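RNA methyltransferase, TrmH family (Porphyromonas gingivalis, PDB 2I6D) probably transfers methyl groups to RNA, as a member of the TrmH family of the knotted, SAM-dependent SPOUT methyltransferases. Local coordinates at residues 26-32 and 87-93; 44-50 and 61-67; 49-55 and 68-72. One frame throughout, in Å; residues are numbered along the deposited sequence. Where two conformers were deposited one is given.

Contact 1. Residues 26-32 and 87-93; sequences QAFAVEG and LMAVFDL
Strands 27-31 and 87-92 pair antiparallel, their axes 4.6 Å apart at closest approach and their directions at 149°. They form one end of the four-stranded mixed sheet in the N-terminal, probably substrate-binding domain, with 27-31 as an outermost strand. Phe-28 pairs with Phe-91, and Val-30 with Ala-89, through reciprocal N-H to O bonds; Gly-32 N, just ahead of helix 33-39, adds a bond to Leu-87 O. At the other end Leu-93 N reaches Gln-26 O from well above the carbonyl plane, just where a Schellman motif closes helix 19-25.

On the face carrying Phe-28, Val-30, Ala-89 and Phe-91, the two rings meet obliquely, with centroids 5.9 Å apart and planes at 40°. Phe-28 CG stands between the backbone N and the carbonyl carbon (chi1 70°), a rotation that leaves Phe-91 CB over the CE2-CZ side of the Phe-28 ring in an off-centre CH-pi contact. Val-30 meets the Phe-91 ring at its edge, with Val-30 CG2 3.6 Å from Phe-91 CD2. Helix 33-39 lies on this face, touching Phe-28, Val-30 and Ala-89.

The reverse face carries Ala-29, Glu-31, Met-88 and Val-90. Here Met-88, a selenomethionine, runs fully extended beside Glu-31, and its CE presses on Ala-29 CB at 3.5 Å, tighter than usual for two carbons. The Glu-31 carboxylate is held by Ser-79 and the backbone N of Thr-80, which should favour its charged form despite burial. Across the sheet's end, Leu-93 CD1 packs 3.7 Å from Phe-28 CD2, while Asp-92 O lies 3.5 Å from Phe-28 CE2, at the ring edge and close to its plane.

Contact 2. Residues 44-50 and 61-67; sequences RCRMLVG and PHDAEVV
Leu-48 lays its CD2 methyl across the ring of Pro-61, 3.7 Å from the proline CD, the two side chains crossing at about a right angle. Cys-45 meets the same ring from another direction: its SG, anti to the backbone N (chi1 -179°), comes 3.8 Å from Pro-61 CG. Pro-61 is the first residue of a type II turn that ends at Ala-64, and these contacts seat it against Cys-45 and Leu-48.

Arg-44 grips the turn end-on with two nitrogens. NH1 forms a salt bridge with Asp-63 OD2 (3.0 Å), which lies in the guanidinium plane and uses its anti lone pair, though the carboxylate itself is turned 74° from that plane. NH2 bonds to Asp-63 O from above the carbonyl plane and also to Cys-45 O, so acceptors from both segments help to fix the rotation of the guanidinium.

Beyond the turn the strands run in parallel register. Glu-65 N bonds to Arg-46 O, Leu-48 N to Glu-65 O, Val-67 N to Leu-48 O and Gly-50 N to Val-67 O. On the face carrying Met-47, Val-49, Glu-65 and Val-67, the bend of Met-47, a selenomethionine, at chi3 (-92°) sets CE alongside Glu-65, 3.8 Å from its CG. Val-49 CG2 lies 4.0 Å from Val-67 CB. Met-47 and Glu-65 also touch Gln-9 of helix 7-15.

Arg-46 and Met-47 form a classic beta bulge opposite Val-90. The parallel pairing itself is that of a beta-alpha-beta unit, in which helix 52-56 connects strand 45-51 to strand 65-69.

Contact 3. Residues 49-55 and 68-72; sequences VGTAAML and ELPES
This contact lies in the beta-alpha-beta unit of the N-terminal domain, where strand 45-51 passes into helix 52-56 beside the end of strand 65-69. One direct backbone bond joins the segments: Leu-69 N donates to Gly-50 O at 2.8 Å, from above the carbonyl plane. Two residues after Gly-50, a water takes over: it accepts from Ala-52 N and donates to Leu-69 O, bridging the strand end to the first turn of the helix.

Thr-51 is the N-cap residue. Its CG2 lies anti to the carbonyl carbon and packs 3.8 Å from Leu-69 O, with the carboxylate of Glu-71 nearby. OG1 sits between the backbone N and the carbonyl carbon (chi1 56°), where a second water links it to Glu-71 OE1. A third water carries the other oxygen, Glu-71 OE2, to Ala-53 N. Glu-71, bent at chi2 (51°), therefore reaches the helix N-terminus through water at both carboxylate oxygens; its negative charge is probably favoured there by the helix dipole.

Glu-68 extends beyond CG alongside the start of the helix. Its flat carboxylate end meets the methyl of Ala-52, Glu-68 CD to Ala-52 CB at 3.7 Å, in van der Waals contact. At the root of the same residue, Leu-55 CD1 rests 3.6 Å from Glu-68 CA and 3.7 Å from Glu-68 CB, bringing the helix onto the strand from the side that carries Val-66.

Leu-55 also touches Val-66 of strand 65-69 and Leu-87 of strand 87-92, so helix 52-56 packs against the part of the sheet face that carries Leu-48, Val-66 and Leu-87, while Leu-69 packs on Phe-75 in the loop that leads toward strand 87-92.

In the fold
All three contacts belong to the four-stranded mixed sheet of the N-terminal domain, ordered 27-31, 87-92, 45-51, 65-69. Contact 1 pairs the first and last of these strands in the chain, and the segments of contacts 2 and 3 all fall between its two. Contacts 2 and 3 follow one strand pair from its turn to its helix end, sharing Val-49 and Gly-50, with centres about 13 Å apart. Strand 87-92 joins the halves: Val-90 bonds to Arg-46 and Met-47, and Met-88 to Val-49. The centres of contacts 1 and 2 lie about 9 Å apart. Together they build a compact domain that probably helps bind the RNA substrate, distinct from the seven-stranded parallel sheet of the SpoU methylase domain.

Contact 1. Residues 26-32 and 87-93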
loop_
_atom_site.group_PDB
_atom_site.type_symbol
_atom_site.label_atom_id
_atom_site.label_comp_id
_atom_site.label_asym_id
_atom_site.label_seq_id
_atom_site.Cartn_x
_atom_site.Cartn_y
_atom_site.Cartn_z
ATOM N N GLN A 26 -15.344 0.556 9.035
ATOM C CA GLN A 26 -14.208 1.464 8.873
ATOM C C GLN A 26 -13.042 0.950 9.706
ATOM O O GLN A 26 -12.473 1.679 10.524
ATOM C CB GLN A 26 -14.581 2.921 9.228
ATOM C CG GLN A 26 -15.448 3.612 8.141
ATOM C CD GLN A 26 -14.709 3.745 6.800
ATOM O OE1 GLN A 26 -13.685 4.437 6.701
ATOM N NE2 GLN A 26 -15.218 3.063 5.774
ATOM N N ALA A 27 -12.711 -0.327 9.502
ATOM C CA ALA A 27 -11.680 -0.996 10.288
ATOM C C ALA A 27 -10.920 -2.046 9.461
ATOM O O ALA A 27 -11.420 -2.544 8.448
ATOM C CB ALA A 27 -12.296 -1.651 11.513
ATOM N N PHE A 28 -9.712 -2.384 9.897
ATOM C CA PHE A 28 -8.966 -3.470 9.260
ATOM C C PHE A 28 -8.068 -4.098 10.300
ATOM O O PHE A 28 -7.710 -3.445 11.305
ATOM C CB PHE A 28 -8.159 -2.963 8.047
ATOM C CG PHE A 28 -6.987 -2.075 8.411
ATOM C CD1 PHE A 28 -5.705 -2.608 8.518
ATOM C CD2 PHE A 28 -7.171 -0.729 8.684
ATOM C CE1 PHE A 28 -4.619 -1.795 8.842
ATOM C CE2 PHE A 28 -6.065 0.111 9.022
ATOM C CZ PHE A 28 -4.801 -0.439 9.100
ATOM N N ALA A 29 -7.697 -5.358 10.085
ATOM C CA ALA A 29 -6.872 -6.068 11.036
ATOM C C ALA A 29 -5.426 -6.219 10.543
ATOM O O ALA A 29 -5.146 -6.265 9.324
ATOM C CB ALA A 29 -7.474 -7.448 11.343
ATOM N N VAL A 30 -4.538 -6.350 11.509
ATOM C CA VAL A 30 -3.104 -6.563 11.308
ATOM C C VAL A 30 -2.687 -7.638 12.293
ATOM O O VAL A 30 -3.076 -7.598 13.490
ATOM C CB VAL A 30 -2.304 -5.258 11.574
ATOM C CG1 VAL A 30 -0.766 -5.447 11.372
ATOM C CG2 VAL A 30 -2.829 -4.110 10.666
ATOM N N GLU A 31 -1.918 -8.599 11.802
ATOM C CA GLU A 31 -1.481 -9.734 12.618
ATOM C C GLU A 31 0.026 -9.804 12.856
ATOM O O GLU A 31 0.854 -9.532 11.970
ATOM C CB GLU A 31 -1.988 -11.051 12.041
ATOM C CG GLU A 31 -3.510 -11.077 11.808
ATOM C CD GLU A 31 -3.966 -12.468 11.365
ATOM O OE1 GLU A 31 -3.295 -13.445 11.742
ATOM O OE2 GLU A 31 -4.965 -12.589 10.620
ATOM N N GLY A 32 0.366 -10.162 14.085
ATOM C CA GLY A 32 1.730 -10.473 14.442
ATOM C C GLY A 32 2.456 -9.310 15.085
ATOM O O GLY A 32 2.177 -8.172 14.772
ATOM N N LEU A 87 -1.103 -12.482 18.036
ATOM C CA LEU A 87 -1.421 -11.092 18.269
ATOM C C LEU A 87 -2.177 -10.581 17.034
ATOM O O LEU A 87 -1.720 -10.753 15.910
ATOM C CB LEU A 87 -0.120 -10.278 18.484
ATOM C CG LEU A 87 -0.261 -8.820 18.905
ATOM C CD1 LEU A 87 -0.855 -8.726 20.311
ATOM C CD2 LEU A 87 1.130 -8.119 18.796
HETATM N N MSE A 88 -3.341 -9.989 17.260
HETATM C CA MSE A 88 -4.130 -9.447 16.174
HETATM C C MSE A 88 -4.670 -8.115 16.661
HETATM O O MSE A 88 -5.256 -8.037 17.751
HETATM C CB MSE A 88 -5.268 -10.419 15.812
HETATM C CG MSE A 88 -6.050 -10.033 14.552
HETATM SE SE MSE A 88 -7.205 -11.559 13.991
HETATM C CE MSE A 88 -7.952 -10.753 12.344
ATOM N N ALA A 89 -4.436 -7.062 15.876
ATOM C CA ALA A 89 -4.915 -5.709 16.195
ATOM C C ALA A 89 -6.009 -5.324 15.221
ATOM O O ALA A 89 -5.986 -5.731 14.069
ATOM C CB ALA A 89 -3.729 -4.688 16.111
ATOM N N VAL A 90 -6.959 -4.508 15.672
ATOM C CA VAL A 90 -7.910 -3.918 14.766
ATOM C C VAL A 90 -7.655 -2.411 14.817
ATOM O O VAL A 90 -7.657 -1.820 15.907
ATOM C CB VAL A 90 -9.370 -4.234 15.144
ATOM C CG1 VAL A 90 -10.315 -3.471 14.191
ATOM C CG2 VAL A 90 -9.651 -5.759 15.046
ATOM N N PHE A 91 -7.420 -1.816 13.651
ATOM C CA PHE A 91 -7.193 -0.377 13.529
ATOM C C PHE A 91 -8.304 0.247 12.737
ATOM O O PHE A 91 -8.909 -0.414 11.879
ATOM C CB PHE A 91 -5.899 -0.098 12.764
ATOM C CG PHE A 91 -4.655 -0.532 13.486
ATOM C CD1 PHE A 91 -4.198 0.159 14.614
ATOM C CD2 PHE A 91 -3.907 -1.598 13.004
ATOM C CE1 PHE A 91 -3.024 -0.246 15.281
ATOM C CE2 PHE A 91 -2.715 -1.989 13.647
ATOM C CZ PHE A 91 -2.285 -1.310 14.790
ATOM N N ASP A 92 -8.552 1.537 12.991
ATOM C CA ASP A 92 -9.417 2.323 12.150
ATOM C C ASP A 92 -8.822 2.479 10.759
ATOM O O ASP A 92 -7.628 2.786 10.597
ATOM C CB ASP A 92 -9.585 3.729 12.734
ATOM C CG ASP A 92 -10.532 3.776 13.918
ATOM O OD1 ASP A 92 -11.135 2.737 14.281
ATOM O OD2 ASP A 92 -10.670 4.885 14.468
ATOM N N LEU A 93 -9.671 2.297 9.757
ATOM C CA LEU A 93 -9.342 2.650 8.396
ATOM C C LEU A 93 -9.161 4.176 8.370
ATOM O O LEU A 93 -10.020 4.902 8.875
ATOM C CB LEU A 93 -10.513 2.215 7.515
ATOM C CG LEU A 93 -10.346 1.710 6.092
ATOM C CD1 LEU A 93 -9.310 0.624 6.008
ATOM C CD2 LEU A 93 -11.690 1.187 5.603
HETATM O O HOH W 1 -13.325 1.611 13.431
#

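Contact 2. Residues 44-50 and 61-67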
loop_
_atom_site.group_PDB
_atom_site.type_symbol
_atom_site.label_atom_id
_atom_site.label_comp_id
_atom_site.label_asym_id
_atom_site.label_seq_id
_atom_site.Cartn_x
_atom_site.Cartn_y
_atom_site.Cartn_z
ATOM N N ARG A 44 -5.174 4.222 14.551
ATOM C CA ARG A 44 -5.985 4.257 15.748
ATOM C C ARG A 44 -6.404 2.835 16.065
ATOM O O ARG A 44 -7.193 2.249 15.337
ATOM C CB ARG A 44 -7.223 5.102 15.491
ATOM C CG ARG A 44 -7.717 5.890 16.681
ATOM C CD ARG A 44 -8.252 4.991 17.751
ATOM N NE ARG A 44 -8.890 5.760 18.820
ATOM C CZ ARG A 44 -9.442 5.221 19.906
ATOM N NH1 ARG A 44 -10.015 6.015 20.827
ATOM N NH2 ARG A 44 -9.434 3.891 20.071
ATOM N N CYS A 45 -5.899 2.299 17.166
ATOM C CA CYS A 45 -6.219 0.927 17.546
ATOM C C CYS A 45 -7.547 0.841 18.336
ATOM O O CYS A 45 -7.726 1.532 19.340
ATOM C CB CYS A 45 -5.055 0.310 18.320
ATOM S SG CYS A 45 -5.394 -1.409 18.777
ATOM N N ARG A 46 -8.456 -0.001 17.845
ATOM C CA ARG A 46 -9.798 -0.243 18.381
ATOM C C ARG A 46 -9.795 -1.459 19.323
ATOM O O ARG A 46 -10.523 -1.523 20.313
ATOM C CB ARG A 46 -10.688 -0.536 17.158
ATOM C CG ARG A 46 -12.197 -0.628 17.350
ATOM C CD ARG A 46 -12.867 -0.576 15.967
ATOM N NE ARG A 46 -14.212 -1.134 15.949
ATOM C CZ ARG A 46 -15.062 -1.028 14.929
ATOM N NH1 ARG A 46 -16.275 -1.564 15.012
ATOM N NH2 ARG A 46 -14.711 -0.377 13.831
HETATM N N MSE A 47 -9.000 -2.459 18.942
HETATM C CA MSE A 47 -8.985 -3.739 19.628
HETATM C C MSE A 47 -7.611 -4.388 19.465
HETATM O O MSE A 47 -6.993 -4.285 18.406
HETATM C CB MSE A 47 -10.076 -4.637 19.051
HETATM C CG MSE A 47 -9.994 -6.081 19.474
HETATM SE SE MSE A 47 -11.657 -7.065 19.024
HETATM C CE MSE A 47 -12.597 -6.787 20.700
ATOM N N LEU A 48 -7.142 -5.037 20.528
ATOM C CA LEU A 48 -5.848 -5.722 20.519
ATOM C C LEU A 48 -6.025 -7.023 21.286
ATOM O O LEU A 48 -6.404 -7.022 22.447
ATOM C CB LEU A 48 -4.769 -4.847 21.148
ATOM C CG LEU A 48 -3.345 -5.389 21.083
ATOM C CD1 LEU A 48 -2.865 -5.511 19.619
ATOM C CD2 LEU A 48 -2.409 -4.484 21.884
ATOM N N VAL A 49 -5.765 -8.136 20.618
ATOM C CA VAL A 49 -6.056 -9.466 21.167
ATOM C C VAL A 49 -4.756 -10.257 21.055
ATOM O O VAL A 49 -4.144 -10.303 19.980
ATOM C CB VAL A 49 -7.146 -10.114 20.323
ATOM C CG1 VAL A 49 -7.291 -11.561 20.620
ATOM C CG2 VAL A 49 -8.481 -9.402 20.579
ATOM N N GLY A 50 -4.294 -10.821 22.158
ATOM C CA GLY A 50 -3.062 -11.576 22.087
ATOM C C GLY A 50 -2.790 -12.333 23.363
ATOM O O GLY A 50 -3.493 -12.170 24.350
ATOM N N PRO A 61 -2.440 0.265 23.753
ATOM C CA PRO A 61 -3.054 1.353 22.994
ATOM C C PRO A 61 -4.008 2.138 23.883
ATOM O O PRO A 61 -4.704 1.551 24.719
ATOM C CB PRO A 61 -3.863 0.627 21.913
ATOM C CG PRO A 61 -3.389 -0.794 21.919
ATOM C CD PRO A 61 -2.873 -1.062 23.287
ATOM N N HIS A 62 -4.017 3.454 23.716
ATOM C CA HIS A 62 -4.959 4.263 24.475
ATOM C C HIS A 62 -6.385 4.031 23.967
ATOM O O HIS A 62 -6.681 4.090 22.761
ATOM C CB HIS A 62 -4.571 5.748 24.488
ATOM C CG HIS A 62 -3.888 6.186 25.752
ATOM N ND1 HIS A 62 -2.515 6.258 25.876
ATOM C CD2 HIS A 62 -4.393 6.578 26.948
ATOM C CE1 HIS A 62 -2.206 6.678 27.092
ATOM N NE2 HIS A 62 -3.327 6.879 27.761
ATOM N N ASP A 63 -7.264 3.701 24.908
ATOM C CA ASP A 63 -8.685 3.513 24.600
ATOM C C ASP A 63 -8.997 2.398 23.596
ATOM O O ASP A 63 -9.815 2.568 22.696
ATOM C CB ASP A 63 -9.305 4.838 24.123
ATOM C CG ASP A 63 -10.816 4.849 24.254
ATOM O OD1 ASP A 63 -11.321 4.418 25.314
ATOM O OD2 ASP A 63 -11.490 5.266 23.293
ATOM N N ALA A 64 -8.343 1.254 23.751
ATOM C CA ALA A 64 -8.673 0.095 22.940
ATOM C C ALA A 64 -9.233 -1.007 23.826
ATOM O O ALA A 64 -8.955 -1.057 25.020
ATOM C CB ALA A 64 -7.451 -0.401 22.157
ATOM N N GLU A 65 -10.045 -1.872 23.244
ATOM C CA GLU A 65 -10.386 -3.117 23.901
ATOM C C GLU A 65 -9.234 -4.128 23.760
ATOM O O GLU A 65 -8.910 -4.580 22.649
ATOM C CB GLU A 65 -11.670 -3.685 23.338
ATOM C CG GLU A 65 -12.083 -4.949 24.022
ATOM C CD GLU A 65 -13.572 -5.075 24.118
ATOM O OE1 GLU A 65 -14.028 -5.700 25.096
ATOM O OE2 GLU A 65 -14.272 -4.544 23.217
ATOM N N VAL A 66 -8.627 -4.466 24.894
ATOM C CA VAL A 66 -7.484 -5.357 24.941
ATOM C C VAL A 66 -7.903 -6.664 25.594
ATOM O O VAL A 66 -8.441 -6.663 26.712
ATOM C CB VAL A 66 -6.314 -4.711 25.717
ATOM C CG1 VAL A 66 -5.144 -5.673 25.823
ATOM C CG2 VAL A 66 -5.884 -3.418 25.022
ATOM N N VAL A 67 -7.702 -7.775 24.889
ATOM C CA VAL A 67 -8.134 -9.086 25.408
ATOM C C VAL A 67 -6.904 -9.942 25.506
ATOM O O VAL A 67 -6.267 -10.194 24.495
ATOM C CB VAL A 67 -9.181 -9.808 24.507
ATOM C CG1 VAL A 67 -9.652 -11.110 25.166
ATOM C CG2 VAL A 67 -10.402 -8.908 24.203
#

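Contact 3. Residues 49-55 and 68-72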
loop_
_atom_site.group_PDB
_atom_site.type_symbol
_atom_site.label_atom_id
_atom_site.label_comp_id
_atom_site.label_asym_id
_atom_site.label_seq_id
_atom_site.Cartn_x
_atom_site.Cartn_y
_atom_site.Cartn_z
ATOM N N VAL A 49 -5.765 -8.136 20.618
ATOM C CA VAL A 49 -6.056 -9.466 21.167
ATOM C C VAL A 49 -4.756 -10.257 21.055
ATOM O O VAL A 49 -4.144 -10.303 19.980
ATOM C CB VAL A 49 -7.146 -10.114 20.323
ATOM C CG1 VAL A 49 -7.291 -11.561 20.620
ATOM C CG2 VAL A 49 -8.481 -9.402 20.579
ATOM N N GLY A 50 -4.294 -10.821 22.158
ATOM C CA GLY A 50 -3.062 -11.576 22.087
ATOM C C GLY A 50 -2.790 -12.333 23.363
ATOM O O GLY A 50 -3.493 -12.170 24.350
ATOM N N THR A 51 -1.746 -13.152 23.340
ATOM C CA THR A 51 -1.289 -13.814 24.546
ATOM C C THR A 51 -0.545 -12.796 25.390
ATOM O O THR A 51 -0.038 -11.799 24.861
ATOM C CB THR A 51 -0.338 -14.968 24.219
ATOM O OG1 THR A 51 0.758 -14.466 23.430
ATOM C CG2 THR A 51 -1.061 -16.071 23.462
ATOM N N ALA A 52 -0.471 -13.052 26.699
ATOM C CA ALA A 52 0.239 -12.175 27.636
ATOM C C ALA A 52 1.637 -11.796 27.149
ATOM O O ALA A 52 2.032 -10.623 27.245
ATOM C CB ALA A 52 0.310 -12.825 29.038
ATOM N N ALA A 53 2.381 -12.773 26.622
ATOM C CA ALA A 53 3.769 -12.529 26.180
ATOM C C ALA A 53 3.811 -11.542 25.008
ATOM O O ALA A 53 4.738 -10.738 24.897
ATOM C CB ALA A 53 4.473 -13.843 25.823
HETATM N N MSE A 54 2.793 -11.597 24.157
HETATM C CA MSE A 54 2.675 -10.648 23.046
HETATM C C MSE A 54 2.243 -9.266 23.513
HETATM O O MSE A 54 2.798 -8.259 23.074
HETATM C CB MSE A 54 1.736 -11.184 21.965
HETATM C CG MSE A 54 2.243 -12.466 21.299
HETATM SE SE MSE A 54 3.908 -12.150 20.318
HETATM C CE MSE A 54 5.207 -12.788 21.658
ATOM N N LEU A 55 1.268 -9.207 24.413
ATOM C CA LEU A 55 0.745 -7.911 24.854
ATOM C C LEU A 55 1.761 -7.099 25.680
ATOM O O LEU A 55 1.788 -5.869 25.619
ATOM C CB LEU A 55 -0.553 -8.097 25.643
ATOM C CG LEU A 55 -1.739 -8.657 24.852
ATOM C CD1 LEU A 55 -2.903 -8.931 25.789
ATOM C CD2 LEU A 55 -2.155 -7.668 23.758
ATOM N N GLU A 68 -6.551 -10.370 26.714
ATOM C CA GLU A 68 -5.434 -11.290 26.868
ATOM C C GLU A 68 -5.983 -12.701 26.759
ATOM O O GLU A 68 -6.888 -13.069 27.507
ATOM C CB GLU A 68 -4.717 -11.095 28.215
ATOM C CG GLU A 68 -3.578 -12.096 28.481
ATOM C CD GLU A 68 -3.187 -12.183 29.965
ATOM O OE1 GLU A 68 -2.674 -11.178 30.498
ATOM O OE2 GLU A 68 -3.375 -13.259 30.593
ATOM N N LEU A 69 -5.419 -13.483 25.842
ATOM C CA LEU A 69 -5.874 -14.844 25.589
ATOM C C LEU A 69 -4.888 -15.886 26.113
ATOM O O LEU A 69 -3.676 -15.642 26.123
ATOM C CB LEU A 69 -6.097 -15.037 24.092
ATOM C CG LEU A 69 -7.243 -14.227 23.471
ATOM C CD1 LEU A 69 -7.246 -14.450 21.990
ATOM C CD2 LEU A 69 -8.582 -14.609 24.049
ATOM N N PRO A 70 -5.387 -17.064 26.522
ATOM C CA PRO A 70 -4.449 -18.056 27.036
ATOM C C PRO A 70 -3.608 -18.614 25.903
ATOM O O PRO A 70 -4.007 -18.539 24.736
ATOM C CB PRO A 70 -5.367 -19.151 27.600
ATOM C CG PRO A 70 -6.612 -19.037 26.783
ATOM C CD PRO A 70 -6.777 -17.563 26.520
ATOM N N GLU A 71 -2.462 -19.173 26.266
ATOM C CA GLU A 71 -1.580 -19.905 25.356
ATOM C C GLU A 71 -2.351 -20.961 24.546
ATOM O O GLU A 71 -2.064 -21.177 23.364
ATOM C CB GLU A 71 -0.490 -20.595 26.188
ATOM C CG GLU A 71 0.900 -20.607 25.558
ATOM C CD GLU A 71 1.359 -19.228 25.110
ATOM O OE1 GLU A 71 1.446 -19.017 23.880
ATOM O OE2 GLU A 71 1.614 -18.347 25.969
ATOM N N SER A 72 -3.357 -21.571 25.171
ATOM C CA SER A 72 -4.166 -22.602 24.513
ATOM C C SER A 72 -5.137 -22.107 23.436
ATOM O O SER A 72 -5.643 -22.917 22.658
ATOM C CB SER A 72 -4.970 -23.374 25.549
ATOM O OG SER A 72 -5.923 -22.526 26.151
HETATM O O HOH W 2 2.506 -16.320 22.780
HETATM O O HOH W 3 -1.380 -15.548 27.694
HETATM O O HOH W 4 1.561 -15.748 26.910
#